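Local atomic coordinates of endo-1,4-beta-xylanase (Bacteroides thetaiotaomicron VPI-5482, PDB entry 3KST), a protein that probably hydrolyses O-glycosidic bonds in xylan-type polysaccharides as a calcium-binding member of glycoside hydrolase family 43. Residues Asn20-Ala25 with Lys59-Glu64; Ile204-His209 with Lys213-Gly218; Tyr142-Arg147 with Pro192-Lys197; Lys91-Phe96 with Thr109-Pro114. One frame throughout, in Å; residues are numbered along the deposited sequence.

Contact 1. Residues Asn20-Ala25 with Lys59-Glu64; sequences NYLPIA and KNWKRE
L22 packs its methyl CD2 against the indole of W61. This CH-pi interaction sets the methyl over one face, 4.2 Å from the centroid of the five-membered ring of W61 and only 10° off the ring normal. The indole NE1 of W61 is bonded to the L58 carbonyl, which helps fix the ring's rotation. Van der Waals packing adds a second point: P23 CG lies 4.2 Å from R63 NH2, and the R63 side chain, extended from CG to NE, brings its guanidinium there. NE makes a salt bridge with E18 and NH2 a hydrogen bond to G43 O. Within residues 20-25 the backbone is held by an inverse gamma turn centred on P23, with I24 N bonded to L22 O at 2.8 Å. The turn leads into strand 27-32 of the five-bladed beta-propeller typical of family 43, and L22 and W61 both also touch P302. Dispersion and ring-face contact therefore join this loop to strand 60-69, while the polar groups of W61 and R63 bond to residues outside the two segments.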
loop_
_atom_site.group_PDB
_atom_site.type_symbol
_atom_site.label_atom_id
_atom_site.label_comp_id
_atom_site.label_asym_id
_atom_site.label_seq_id
_atom_site.Cartn_x
_atom_site.Cartn_y
_atom_site.Cartn_z
ATOM N N ASN A 20 1.087 19.905 -9.960
ATOM C CA ASN A 20 0.877 19.020 -11.136
ATOM C C ASN A 20 1.164 17.527 -10.862
ATOM O O ASN A 20 1.326 16.748 -11.788
ATOM C CB ASN A 20 1.702 19.529 -12.351
ATOM C CG ASN A 20 1.154 20.834 -12.926
ATOM O OD1 ASN A 20 -0.062 20.996 -13.077
ATOM N ND2 ASN A 20 2.052 21.752 -13.296
ATOM N N TYR A 21 1.226 17.131 -9.593
ATOM C CA TYR A 21 1.529 15.757 -9.178
ATOM C C TYR A 21 0.638 15.409 -8.018
ATOM O O TYR A 21 0.007 16.291 -7.454
ATOM C CB TYR A 21 2.974 15.668 -8.692
ATOM C CG TYR A 21 3.930 16.185 -9.681
ATOM C CD1 TYR A 21 4.273 17.539 -9.689
ATOM C CD2 TYR A 21 4.460 15.346 -10.681
ATOM C CE1 TYR A 21 5.123 18.046 -10.659
ATOM C CE2 TYR A 21 5.320 15.848 -11.649
ATOM C CZ TYR A 21 5.659 17.194 -11.628
ATOM O OH TYR A 21 6.526 17.689 -12.565
ATOM N N LEU A 22 0.582 14.134 -7.667
ATOM C CA LEU A 22 -0.084 13.696 -6.424
ATOM C C LEU A 22 1.115 13.407 -5.496
ATOM O O LEU A 22 1.749 12.342 -5.600
ATOM C CB LEU A 22 -0.990 12.495 -6.668
ATOM C CG LEU A 22 -1.649 11.984 -5.387
ATOM C CD1 LEU A 22 -2.361 13.118 -4.630
ATOM C CD2 LEU A 22 -2.592 10.844 -5.684
ATOM N N PRO A 23 1.426 14.349 -4.579
ATOM C CA PRO A 23 2.699 14.320 -3.895
ATOM C C PRO A 23 2.828 13.360 -2.711
ATOM O O PRO A 23 3.153 13.786 -1.592
ATOM C CB PRO A 23 2.865 15.788 -3.494
ATOM C CG PRO A 23 1.505 16.199 -3.144
ATOM C CD PRO A 23 0.609 15.508 -4.120
ATOM N N ILE A 24 2.623 12.074 -2.968
ATOM C CA ILE A 24 2.780 11.015 -1.930
ATOM C C ILE A 24 3.570 9.826 -2.485
ATOM O O ILE A 24 3.625 9.608 -3.711
ATOM C CB ILE A 24 1.418 10.474 -1.398
ATOM C CG1 ILE A 24 0.543 9.896 -2.545
ATOM C CG2 ILE A 24 0.645 11.583 -0.657
ATOM C CD1 ILE A 24 -0.834 9.374 -2.138
ATOM N N ALA A 25 4.172 9.077 -1.560
ATOM C CA ALA A 25 4.809 7.796 -1.845
ATOM C C ALA A 25 3.914 6.708 -1.217
ATOM O O ALA A 25 2.959 6.998 -0.484
ATOM C CB ALA A 25 6.222 7.743 -1.265
ATOM N N LYS A 59 -7.978 11.784 -11.928
ATOM C CA LYS A 59 -7.044 12.734 -12.536
ATOM C C LYS A 59 -6.904 13.936 -11.628
ATOM O O LYS A 59 -5.782 14.342 -11.322
ATOM C CB LYS A 59 -7.509 13.170 -13.941
ATOM C CG LYS A 59 -6.661 14.282 -14.596
ATOM C CD LYS A 59 -5.174 13.960 -14.825
ATOM C CE LYS A 59 -4.520 15.081 -15.619
ATOM N NZ LYS A 59 -3.080 14.933 -16.017
ATOM N N ASN A 60 -8.042 14.508 -11.226
ATOM C CA ASN A 60 -8.068 15.704 -10.392
ATOM C C ASN A 60 -8.380 15.339 -8.954
ATOM O O ASN A 60 -9.415 14.703 -8.669
ATOM C CB ASN A 60 -9.100 16.681 -10.910
ATOM C CG ASN A 60 -8.889 16.999 -12.375
ATOM O OD1 ASN A 60 -7.933 17.697 -12.748
ATOM N ND2 ASN A 60 -9.760 16.474 -13.213
ATOM N N TRP A 61 -7.457 15.700 -8.063
ATOM C CA TRP A 61 -7.548 15.388 -6.629
ATOM C C TRP A 61 -7.673 16.665 -5.814
ATOM O O TRP A 61 -7.145 17.703 -6.208
ATOM C CB TRP A 61 -6.306 14.596 -6.165
ATOM C CG TRP A 61 -6.249 13.251 -6.830
ATOM C CD1 TRP A 61 -5.832 12.998 -8.088
ATOM C CD2 TRP A 61 -6.677 11.997 -6.292
ATOM N NE1 TRP A 61 -5.964 11.665 -8.391
ATOM C CE2 TRP A 61 -6.484 11.023 -7.298
ATOM C CE3 TRP A 61 -7.230 11.602 -5.068
ATOM C CZ2 TRP A 61 -6.841 9.660 -7.112
ATOM C CZ3 TRP A 61 -7.566 10.243 -4.874
ATOM C CH2 TRP A 61 -7.363 9.300 -5.892
ATOM N N LYS A 62 -8.384 16.601 -4.694
ATOM C CA LYS A 62 -8.457 17.743 -3.773
ATOM C C LYS A 62 -8.015 17.244 -2.389
ATOM O O LYS A 62 -8.304 16.091 -2.026
ATOM C CB LYS A 62 -9.845 18.398 -3.731
ATOM C CG LYS A 62 -10.768 18.087 -2.550
ATOM C CD LYS A 62 -12.115 18.802 -2.668
ATOM C CE LYS A 62 -12.713 19.059 -1.295
ATOM N NZ LYS A 62 -14.101 19.616 -1.351
ATOM N N ARG A 63 -7.353 18.116 -1.632
ATOM C CA ARG A 63 -6.964 17.792 -0.253
ATOM C C ARG A 63 -8.167 17.825 0.663
ATOM O O ARG A 63 -9.006 18.733 0.579
ATOM C CB ARG A 63 -5.927 18.751 0.286
ATOM C CG ARG A 63 -4.565 18.500 -0.251
ATOM C CD ARG A 63 -3.609 19.495 0.349
ATOM N NE ARG A 63 -2.236 19.202 -0.019
ATOM C CZ ARG A 63 -1.483 18.241 0.527
ATOM N NH1 ARG A 63 -1.977 17.409 1.466
ATOM N NH2 ARG A 63 -0.231 18.105 0.126
ATOM N N GLU A 64 -8.264 16.808 1.508
ATOM C CA GLU A 64 -9.321 16.749 2.510
ATOM C C GLU A 64 -8.843 17.170 3.894
ATOM O O GLU A 64 -9.674 17.515 4.744
ATOM C CB GLU A 64 -9.940 15.355 2.542
ATOM C CG GLU A 64 -10.716 15.006 1.285
ATOM C CD GLU A 64 -11.981 15.809 1.075
ATOM O OE1 GLU A 64 -12.495 16.447 2.016
ATOM O OE2 GLU A 64 -12.469 15.801 -0.066
#

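Contact 2. Residues Ile204-His209 with Lys213-Gly218; sequences IYSANH and KGYGVG
G214 O receives a weak hydrogen bond from ND2 of N208 at 3.3 Å, an amide also fixed by W181 O and, through OD1, by the backbone of L184. At Y215, chi1 of -160° places CG opposite the backbone N and carries the ring against the backbone of residues 206-208: CE1 meets N208 O edge-on at 3.0 Å, while S206 CB makes an off-centre CH-pi contact, 4.3 Å from the centroid of the Y215 ring. The Y215 hydroxyl is hydrogen-bonded to E190, the predicted proton donor, so a phenylalanine here would probably leave that carboxylate without one of its mates. From G216 onward the segment is a strand, antiparallel to 204-207, in a hairpin within one propeller blade. G216 O accepts A207 N at 3.0 Å, and the return bond from G216 N to A207 O is weak. V217 pairs with S206 in a non-hydrogen-bonded position, and V217 CG1 packs on I204 CG2 at 3.6 Å. G218 exchanges two nearly straight bonds with Y205, Y205 N to G218 O and G218 N to Y205 O, each 2.8 Å. The G218 O also lies 3.5 Å above the Y205 ring, near its rim, while the Y205 hydroxyl is hydrogen-bonded to E182.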
loop_
_atom_site.group_PDB
_atom_site.type_symbol
_atom_site.label_atom_id
_atom_site.label_comp_id
_atom_site.label_asym_id
_atom_site.label_seq_id
_atom_site.Cartn_x
_atom_site.Cartn_y
_atom_site.Cartn_z
ATOM N N ILE A 204 0.734 -9.243 -4.090
ATOM C CA ILE A 204 1.383 -8.288 -4.981
ATOM C C ILE A 204 2.345 -7.421 -4.117
ATOM O O ILE A 204 1.942 -6.810 -3.089
ATOM C CB ILE A 204 0.295 -7.460 -5.739
ATOM C CG1 ILE A 204 -0.794 -8.385 -6.335
ATOM C CG2 ILE A 204 0.962 -6.633 -6.805
ATOM C CD1 ILE A 204 -2.157 -7.745 -6.478
ATOM N N TYR A 205 3.619 -7.393 -4.505
ATOM C CA TYR A 205 4.660 -6.773 -3.693
ATOM C C TYR A 205 5.688 -6.022 -4.503
ATOM O O TYR A 205 5.760 -6.198 -5.739
ATOM C CB TYR A 205 5.367 -7.895 -2.868
ATOM C CG TYR A 205 6.112 -8.896 -3.734
ATOM C CD1 TYR A 205 5.474 -10.048 -4.225
ATOM C CD2 TYR A 205 7.460 -8.685 -4.080
ATOM C CE1 TYR A 205 6.176 -10.966 -5.059
ATOM C CE2 TYR A 205 8.162 -9.596 -4.922
ATOM C CZ TYR A 205 7.505 -10.738 -5.382
ATOM O OH TYR A 205 8.146 -11.628 -6.218
ATOM N N SER A 206 6.492 -5.230 -3.798
ATOM C CA SER A 206 7.616 -4.505 -4.400
ATOM C C SER A 206 8.966 -5.067 -3.916
ATOM O O SER A 206 9.077 -5.550 -2.791
ATOM C CB SER A 206 7.528 -3.012 -4.078
ATOM O OG SER A 206 6.307 -2.432 -4.507
ATOM N N ALA A 207 9.983 -5.036 -4.783
ATOM C CA ALA A 207 11.346 -5.454 -4.427
ATOM C C ALA A 207 12.377 -4.391 -4.792
ATOM O O ALA A 207 12.128 -3.563 -5.695
ATOM C CB ALA A 207 11.697 -6.844 -5.040
ATOM N N ASN A 208 13.498 -4.442 -4.058
ATOM C CA ASN A 208 14.656 -3.526 -4.094
ATOM C C ASN A 208 14.472 -2.350 -3.187
ATOM O O ASN A 208 13.330 -2.029 -2.795
ATOM C CB ASN A 208 15.029 -3.054 -5.506
ATOM C CG ASN A 208 15.385 -4.185 -6.374
ATOM O OD1 ASN A 208 16.404 -4.842 -6.139
ATOM N ND2 ASN A 208 14.544 -4.470 -7.369
ATOM N N HIS A 209 15.596 -1.760 -2.769
ATOM C CA HIS A 209 15.555 -0.498 -2.013
ATOM C C HIS A 209 14.786 0.509 -2.894
ATOM O O HIS A 209 15.047 0.602 -4.091
ATOM C CB HIS A 209 16.970 0.025 -1.771
ATOM C CG HIS A 209 17.054 1.070 -0.709
ATOM N ND1 HIS A 209 16.552 2.341 -0.865
ATOM C CD2 HIS A 209 17.632 1.044 0.517
ATOM C CE1 HIS A 209 16.780 3.043 0.231
ATOM N NE2 HIS A 209 17.455 2.286 1.075
ATOM N N LYS A 213 16.456 2.872 -9.215
ATOM C CA LYS A 213 15.571 3.089 -10.382
ATOM C C LYS A 213 14.792 1.841 -10.797
ATOM O O LYS A 213 13.781 1.962 -11.470
ATOM C CB LYS A 213 16.329 3.652 -11.610
ATOM C CG LYS A 213 16.837 5.026 -11.395
ATOM C CD LYS A 213 17.754 5.426 -12.528
ATOM C CE LYS A 213 18.268 6.817 -12.355
ATOM N NZ LYS A 213 19.313 7.077 -13.362
ATOM N N GLY A 214 15.328 0.665 -10.422
ATOM C CA GLY A 214 14.757 -0.644 -10.640
ATOM C C GLY A 214 13.814 -1.166 -9.576
ATOM O O GLY A 214 13.444 -2.382 -9.622
ATOM N N TYR A 215 13.414 -0.302 -8.625
ATOM C CA TYR A 215 12.288 -0.630 -7.721
ATOM C C TYR A 215 11.167 -1.108 -8.652
ATOM O O TYR A 215 10.909 -0.476 -9.713
ATOM C CB TYR A 215 11.806 0.600 -6.955
ATOM C CG TYR A 215 10.993 0.371 -5.683
ATOM C CD1 TYR A 215 11.437 -0.490 -4.673
ATOM C CD2 TYR A 215 9.867 1.141 -5.417
ATOM C CE1 TYR A 215 10.715 -0.649 -3.461
ATOM C CE2 TYR A 215 9.132 0.985 -4.211
ATOM C CZ TYR A 215 9.573 0.088 -3.249
ATOM O OH TYR A 215 8.876 -0.048 -2.089
ATOM N N GLY A 216 10.535 -2.228 -8.299
ATOM C CA GLY A 216 9.503 -2.802 -9.135
ATOM C C GLY A 216 8.511 -3.674 -8.414
ATOM O O GLY A 216 8.738 -4.049 -7.272
ATOM N N VAL A 217 7.409 -3.963 -9.098
ATOM C CA VAL A 217 6.311 -4.742 -8.560
ATOM C C VAL A 217 6.207 -6.118 -9.191
ATOM O O VAL A 217 6.294 -6.264 -10.421
ATOM C CB VAL A 217 4.974 -4.011 -8.779
ATOM C CG1 VAL A 217 3.772 -4.848 -8.246
ATOM C CG2 VAL A 217 5.015 -2.606 -8.116
ATOM N N GLY A 218 5.953 -7.129 -8.363
ATOM C CA GLY A 218 5.716 -8.488 -8.836
ATOM C C GLY A 218 4.626 -9.120 -7.996
ATOM O O GLY A 218 4.121 -8.483 -7.047
#

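Contact 3. Residues Tyr142-Arg147 with Pro192-Lys197; sequences YLYFVR and PSLLKK
The hydroxyl of Y144, hydrogen-bonded to the carbonyl of P225, lies against L194, with Y144 OH 3.6 Å from L194 CG. Next to it the ring itself carries the contact: CD2 of L194 is a CH-pi partner over one face, 4.1 Å from the centroid of the Y144 ring and 29° off its normal, and its closest ring atom is Y144 CZ at 3.6 Å. A chi1 of -59° at Y144 leaves CG opposite the carbonyl carbon, directing the ring along strand 192-197. The two strands belong to successive blades of the propeller and run antiparallel at 156°, with axes 7.3 Å apart, so they meet through side chains and not as neighbours in one sheet. Nearer the calcium, P192 CG packs on Y144 CB at 3.8 Å, and the proline ring also touches D130, predicted to tune the likely proton donor E190. An alanine in place of Y144 is likely to open a gap beside L194 and leave the P225 carbonyl without its hydroxyl partner.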
loop_
_atom_site.group_PDB
_atom_site.type_symbol
_atom_site.label_atom_id
_atom_site.label_comp_id
_atom_site.label_asym_id
_atom_site.label_seq_id
_atom_site.Cartn_x
_atom_site.Cartn_y
_atom_site.Cartn_z
ATOM N N TYR A 142 -6.429 -11.082 8.133
ATOM C CA TYR A 142 -4.983 -11.337 7.984
ATOM C C TYR A 142 -4.266 -10.015 7.772
ATOM O O TYR A 142 -4.772 -9.167 7.027
ATOM C CB TYR A 142 -4.689 -12.261 6.799
ATOM C CG TYR A 142 -5.317 -13.607 6.946
ATOM C CD1 TYR A 142 -4.694 -14.615 7.678
ATOM C CD2 TYR A 142 -6.560 -13.882 6.346
ATOM C CE1 TYR A 142 -5.292 -15.886 7.809
ATOM C CE2 TYR A 142 -7.153 -15.128 6.468
ATOM C CZ TYR A 142 -6.525 -16.119 7.216
ATOM O OH TYR A 142 -7.135 -17.340 7.307
ATOM N N LEU A 143 -3.114 -9.838 8.423
ATOM C CA LEU A 143 -2.256 -8.660 8.239
ATOM C C LEU A 143 -0.929 -9.104 7.648
ATOM O O LEU A 143 -0.239 -9.995 8.211
ATOM C CB LEU A 143 -2.011 -7.889 9.552
ATOM C CG LEU A 143 -1.369 -6.495 9.388
ATOM C CD1 LEU A 143 -2.362 -5.581 8.704
ATOM C CD2 LEU A 143 -0.980 -5.851 10.746
ATOM N N TYR A 144 -0.591 -8.495 6.509
ATOM C CA TYR A 144 0.666 -8.666 5.799
ATOM C C TYR A 144 1.516 -7.467 6.204
ATOM O O TYR A 144 1.000 -6.365 6.334
ATOM C CB TYR A 144 0.450 -8.738 4.283
ATOM C CG TYR A 144 -0.453 -9.893 3.957
ATOM C CD1 TYR A 144 -1.837 -9.763 4.065
ATOM C CD2 TYR A 144 0.071 -11.149 3.624
ATOM C CE1 TYR A 144 -2.690 -10.853 3.854
ATOM C CE2 TYR A 144 -0.785 -12.249 3.386
ATOM C CZ TYR A 144 -2.161 -12.083 3.500
ATOM O OH TYR A 144 -3.023 -13.127 3.287
ATOM N N PHE A 145 2.800 -7.713 6.455
ATOM C CA PHE A 145 3.727 -6.690 6.922
ATOM C C PHE A 145 5.135 -7.219 6.747
ATOM O O PHE A 145 5.309 -8.424 6.538
ATOM C CB PHE A 145 3.442 -6.327 8.396
ATOM C CG PHE A 145 3.443 -7.502 9.326
ATOM C CD1 PHE A 145 2.260 -8.238 9.529
ATOM C CD2 PHE A 145 4.588 -7.865 10.036
ATOM C CE1 PHE A 145 2.236 -9.323 10.381
ATOM C CE2 PHE A 145 4.554 -8.962 10.907
ATOM C CZ PHE A 145 3.364 -9.679 11.074
ATOM N N VAL A 146 6.105 -6.318 6.824
ATOM C CA VAL A 146 7.529 -6.624 6.655
ATOM C C VAL A 146 8.210 -6.780 7.984
ATOM O O VAL A 146 8.033 -5.917 8.854
ATOM C CB VAL A 146 8.271 -5.456 5.937
ATOM C CG1 VAL A 146 9.830 -5.586 6.043
ATOM C CG2 VAL A 146 7.808 -5.349 4.464
ATOM N N ARG A 147 8.945 -7.881 8.170
ATOM C CA ARG A 147 9.854 -8.019 9.311
ATOM C C ARG A 147 11.254 -8.013 8.699
ATOM O O ARG A 147 11.466 -8.481 7.560
ATOM C CB ARG A 147 9.653 -9.306 10.083
ATOM C CG ARG A 147 8.267 -9.468 10.675
ATOM C CD ARG A 147 8.093 -10.857 11.266
ATOM N NE ARG A 147 8.977 -11.132 12.393
ATOM C CZ ARG A 147 9.226 -12.347 12.909
ATOM N NH1 ARG A 147 8.675 -13.443 12.390
ATOM N NH2 ARG A 147 10.049 -12.465 13.941
ATOM N N PRO A 192 3.389 -5.107 0.586
ATOM C CA PRO A 192 2.393 -6.105 0.195
ATOM C C PRO A 192 0.967 -5.577 -0.086
ATOM O O PRO A 192 0.524 -4.570 0.475
ATOM C CB PRO A 192 2.363 -7.048 1.421
ATOM C CG PRO A 192 2.682 -6.187 2.532
ATOM C CD PRO A 192 3.753 -5.272 2.008
ATOM N N SER A 193 0.264 -6.297 -0.960
ATOM C CA SER A 193 -1.159 -6.092 -1.290
ATOM C C SER A 193 -1.760 -7.469 -1.567
ATOM O O SER A 193 -1.156 -8.261 -2.299
ATOM C CB SER A 193 -1.327 -5.196 -2.513
ATOM O OG SER A 193 -0.712 -3.930 -2.306
ATOM N N LEU A 194 -2.953 -7.734 -1.037
ATOM C CA LEU A 194 -3.588 -9.046 -1.176
ATOM C C LEU A 194 -4.917 -8.902 -1.894
ATOM O O LEU A 194 -5.719 -8.002 -1.578
ATOM C CB LEU A 194 -3.757 -9.705 0.209
ATOM C CG LEU A 194 -3.778 -11.229 0.337
ATOM C CD1 LEU A 194 -4.938 -11.850 -0.430
ATOM C CD2 LEU A 194 -2.421 -11.850 -0.076
ATOM N N LEU A 195 -5.122 -9.764 -2.880
ATOM C CA LEU A 195 -6.419 -9.898 -3.571
ATOM C C LEU A 195 -6.722 -11.382 -3.732
ATOM O O LEU A 195 -5.803 -12.194 -3.939
ATOM C CB LEU A 195 -6.382 -9.246 -4.930
ATOM C CG LEU A 195 -6.355 -7.735 -5.011
ATOM C CD1 LEU A 195 -6.344 -7.395 -6.462
ATOM C CD2 LEU A 195 -7.552 -7.118 -4.323
ATOM N N LYS A 196 -8.004 -11.734 -3.619
ATOM C CA LYS A 196 -8.434 -13.121 -3.838
ATOM C C LYS A 196 -9.353 -13.119 -5.051
ATOM O O LYS A 196 -10.177 -12.215 -5.192
ATOM C CB LYS A 196 -9.184 -13.646 -2.620
ATOM C CG LYS A 196 -9.638 -15.132 -2.739
ATOM C CD LYS A 196 -10.480 -15.518 -1.540
ATOM C CE LYS A 196 -10.888 -16.987 -1.511
ATOM N NZ LYS A 196 -11.708 -17.316 -0.266
ATOM N N LYS A 197 -9.177 -14.087 -5.947
ATOM C CA LYS A 197 -10.086 -14.257 -7.102
ATOM C C LYS A 197 -10.146 -15.716 -7.516
ATOM O O LYS A 197 -9.097 -16.323 -7.678
ATOM C CB LYS A 197 -9.631 -13.418 -8.278
ATOM C CG LYS A 197 -10.664 -13.292 -9.395
ATOM C CD LYS A 197 -10.150 -12.376 -10.491
ATOM C CE LYS A 197 -11.253 -11.994 -11.467
ATOM N NZ LYS A 197 -10.726 -11.094 -12.528
#

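Contact 4. Residues Lys91-Phe96 with Thr109-Pro114; sequences KKFYLF and TTPEGP
F93 turns its ring onto the backbone of the loop 109-114, and three consecutive residues there meet it in different ways. With chi1 at -60°, CG stands opposite the carbonyl carbon and the ring reaches out from strand 92-96; chi2 of 84° then sets its plane nearly parallel to the T110-P111 peptide bond. That bond lies flat over one face: P111 N is centred 3.6 Å above the F93 ring plane, and T110 C lies toward the rim, 3.4 Å above the same plane. The T109 carbonyl instead comes in at the edge, with its O in the ring plane and 3.3 Å from F93 CE1. P111 completes the cover with an off-centre CH-pi contact, P111 CD being 3.6 Å from F93 CZ. Y32 meets the F93 ring edge-to-face, and M30 touches both F93 and P111.
Away from the ring, one side-chain bond ties the loop to itself. E112 has chi1 of 72° and folds back so that T110 OG1 donates a 2.7 Å hydrogen bond to E112 OE2, arriving from well above the carboxylate plane. The bend ends in a cis peptide before P114. An aromatic face laid on a peptide plane, with a carbonyl at the ring's CH edge, implies cohesion by dispersion and weak electrostatics, joining this loop to the blade's middle strand with no salt bridge between the two segments.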
loop_
_atom_site.group_PDB
_atom_site.type_symbol
_atom_site.label_atom_id
_atom_site.label_comp_id
_atom_site.label_asym_id
_atom_site.label_seq_id
_atom_site.Cartn_x
_atom_site.Cartn_y
_atom_site.Cartn_z
ATOM N N LYS A 91 -18.437 -1.127 11.223
ATOM C CA LYS A 91 -19.053 0.140 10.738
ATOM C C LYS A 91 -18.241 1.392 11.085
ATOM O O LYS A 91 -18.748 2.379 11.646
ATOM C CB LYS A 91 -20.539 0.242 11.121
ATOM C CG LYS A 91 -21.358 -0.856 10.457
ATOM C CD LYS A 91 -22.846 -0.668 10.689
ATOM C CE LYS A 91 -23.668 -1.640 9.860
ATOM N NZ LYS A 91 -23.551 -1.400 8.397
ATOM N N LYS A 92 -16.955 1.315 10.717
ATOM C CA LYS A 92 -15.944 2.318 11.044
ATOM C C LYS A 92 -14.729 2.160 10.098
ATOM O O LYS A 92 -14.481 1.063 9.579
ATOM C CB LYS A 92 -15.511 2.073 12.495
ATOM C CG LYS A 92 -14.829 3.210 13.218
ATOM C CD LYS A 92 -14.555 2.912 14.705
ATOM C CE LYS A 92 -15.833 2.637 15.524
ATOM N NZ LYS A 92 -15.528 2.455 16.968
ATOM N N PHE A 93 -13.985 3.246 9.911
ATOM C CA PHE A 93 -12.766 3.243 9.086
ATOM C C PHE A 93 -11.535 2.882 9.935
ATOM O O PHE A 93 -11.379 3.363 11.057
ATOM C CB PHE A 93 -12.577 4.594 8.384
ATOM C CG PHE A 93 -13.719 4.944 7.480
ATOM C CD1 PHE A 93 -14.865 5.557 7.997
ATOM C CD2 PHE A 93 -13.676 4.618 6.122
ATOM C CE1 PHE A 93 -15.938 5.866 7.176
ATOM C CE2 PHE A 93 -14.767 4.912 5.295
ATOM C CZ PHE A 93 -15.889 5.540 5.826
ATOM N N TYR A 94 -10.658 2.036 9.392
ATOM C CA TYR A 94 -9.408 1.640 10.037
ATOM C C TYR A 94 -8.226 2.067 9.167
ATOM O O TYR A 94 -8.225 1.794 7.963
ATOM C CB TYR A 94 -9.383 0.120 10.278
ATOM C CG TYR A 94 -10.257 -0.313 11.460
ATOM C CD1 TYR A 94 -11.648 -0.122 11.444
ATOM C CD2 TYR A 94 -9.697 -0.886 12.615
ATOM C CE1 TYR A 94 -12.445 -0.492 12.538
ATOM C CE2 TYR A 94 -10.507 -1.286 13.707
ATOM C CZ TYR A 94 -11.885 -1.089 13.640
ATOM O OH TYR A 94 -12.721 -1.427 14.671
ATOM N N LEU A 95 -7.277 2.793 9.773
ATOM C CA LEU A 95 -6.031 3.200 9.148
ATOM C C LEU A 95 -4.897 2.342 9.733
ATOM O O LEU A 95 -4.616 2.421 10.926
ATOM C CB LEU A 95 -5.742 4.687 9.422
ATOM C CG LEU A 95 -4.343 5.254 9.166
ATOM C CD1 LEU A 95 -4.011 5.043 7.719
ATOM C CD2 LEU A 95 -4.239 6.721 9.645
ATOM N N PHE A 96 -4.250 1.551 8.878
ATOM C CA PHE A 96 -3.113 0.716 9.248
ATOM C C PHE A 96 -1.870 1.408 8.686
ATOM O O PHE A 96 -1.857 1.825 7.539
ATOM C CB PHE A 96 -3.271 -0.692 8.700
ATOM C CG PHE A 96 -4.184 -1.534 9.522
ATOM C CD1 PHE A 96 -5.572 -1.411 9.415
ATOM C CD2 PHE A 96 -3.662 -2.392 10.481
ATOM C CE1 PHE A 96 -6.409 -2.201 10.244
ATOM C CE2 PHE A 96 -4.489 -3.160 11.278
ATOM C CZ PHE A 96 -5.850 -3.067 11.161
ATOM N N THR A 109 -14.470 7.694 12.241
ATOM C CA THR A 109 -15.851 7.506 11.800
ATOM C C THR A 109 -16.043 7.975 10.343
ATOM O O THR A 109 -17.063 7.667 9.756
ATOM C CB THR A 109 -16.854 8.212 12.719
ATOM O OG1 THR A 109 -16.704 9.625 12.626
ATOM C CG2 THR A 109 -16.681 7.742 14.179
ATOM N N THR A 110 -15.088 8.728 9.785
ATOM C CA THR A 110 -15.177 9.217 8.408
ATOM C C THR A 110 -13.924 8.856 7.583
ATOM O O THR A 110 -12.865 8.543 8.168
ATOM C CB THR A 110 -15.402 10.716 8.395
ATOM O OG1 THR A 110 -14.285 11.390 9.006
ATOM C CG2 THR A 110 -16.725 11.055 9.120
ATOM N N PRO A 111 -14.037 8.869 6.235
ATOM C CA PRO A 111 -12.855 8.576 5.399
ATOM C C PRO A 111 -11.662 9.541 5.574
ATOM O O PRO A 111 -10.510 9.118 5.529
ATOM C CB PRO A 111 -13.404 8.693 3.958
ATOM C CG PRO A 111 -14.835 8.598 4.073
ATOM C CD PRO A 111 -15.234 9.105 5.400
ATOM N N GLU A 112 -11.960 10.818 5.781
ATOM C CA GLU A 112 -10.954 11.882 5.877
ATOM C C GLU A 112 -10.294 12.042 7.234
ATOM O O GLU A 112 -9.295 12.745 7.337
ATOM C CB GLU A 112 -11.527 13.230 5.400
ATOM C CG GLU A 112 -12.546 13.961 6.281
ATOM C CD GLU A 112 -13.917 13.278 6.432
ATOM O OE1 GLU A 112 -14.309 12.438 5.555
ATOM O OE2 GLU A 112 -14.597 13.610 7.438
ATOM N N GLY A 113 -10.867 11.432 8.273
ATOM C CA GLY A 113 -10.336 11.516 9.623
ATOM C C GLY A 113 -11.126 12.487 10.494
ATOM O O GLY A 113 -12.187 12.975 10.072
ATOM N N PRO A 114 -10.597 12.827 11.689
ATOM C CA PRO A 114 -9.309 12.414 12.223
ATOM C C PRO A 114 -9.210 10.949 12.650
ATOM O O PRO A 114 -10.064 10.474 13.406
ATOM C CB PRO A 114 -9.126 13.331 13.430
ATOM C CG PRO A 114 -10.507 13.584 13.921
ATOM C CD PRO A 114 -11.386 13.571 12.701
#

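Taken from the N terminus, the four contacts close separate loops in series, and none nests in or crosses another. Contact 1 closes the loop that holds strands 27-32, 35-41 and 49-55, contact 4 then folds the chain leaving strand 102-108 back on its own blade, contact 3 spans from one blade to the next, and contact 2 closes a tight hairpin. Neighbouring contacts also meet: E64 packs on E112 between contacts 1 and 4, L143 on F96 between contacts 3 and 4, and S193 O probably accepts I204 N where contacts 3 and 2 share a sheet. Together they follow the ring of blades around the calcium.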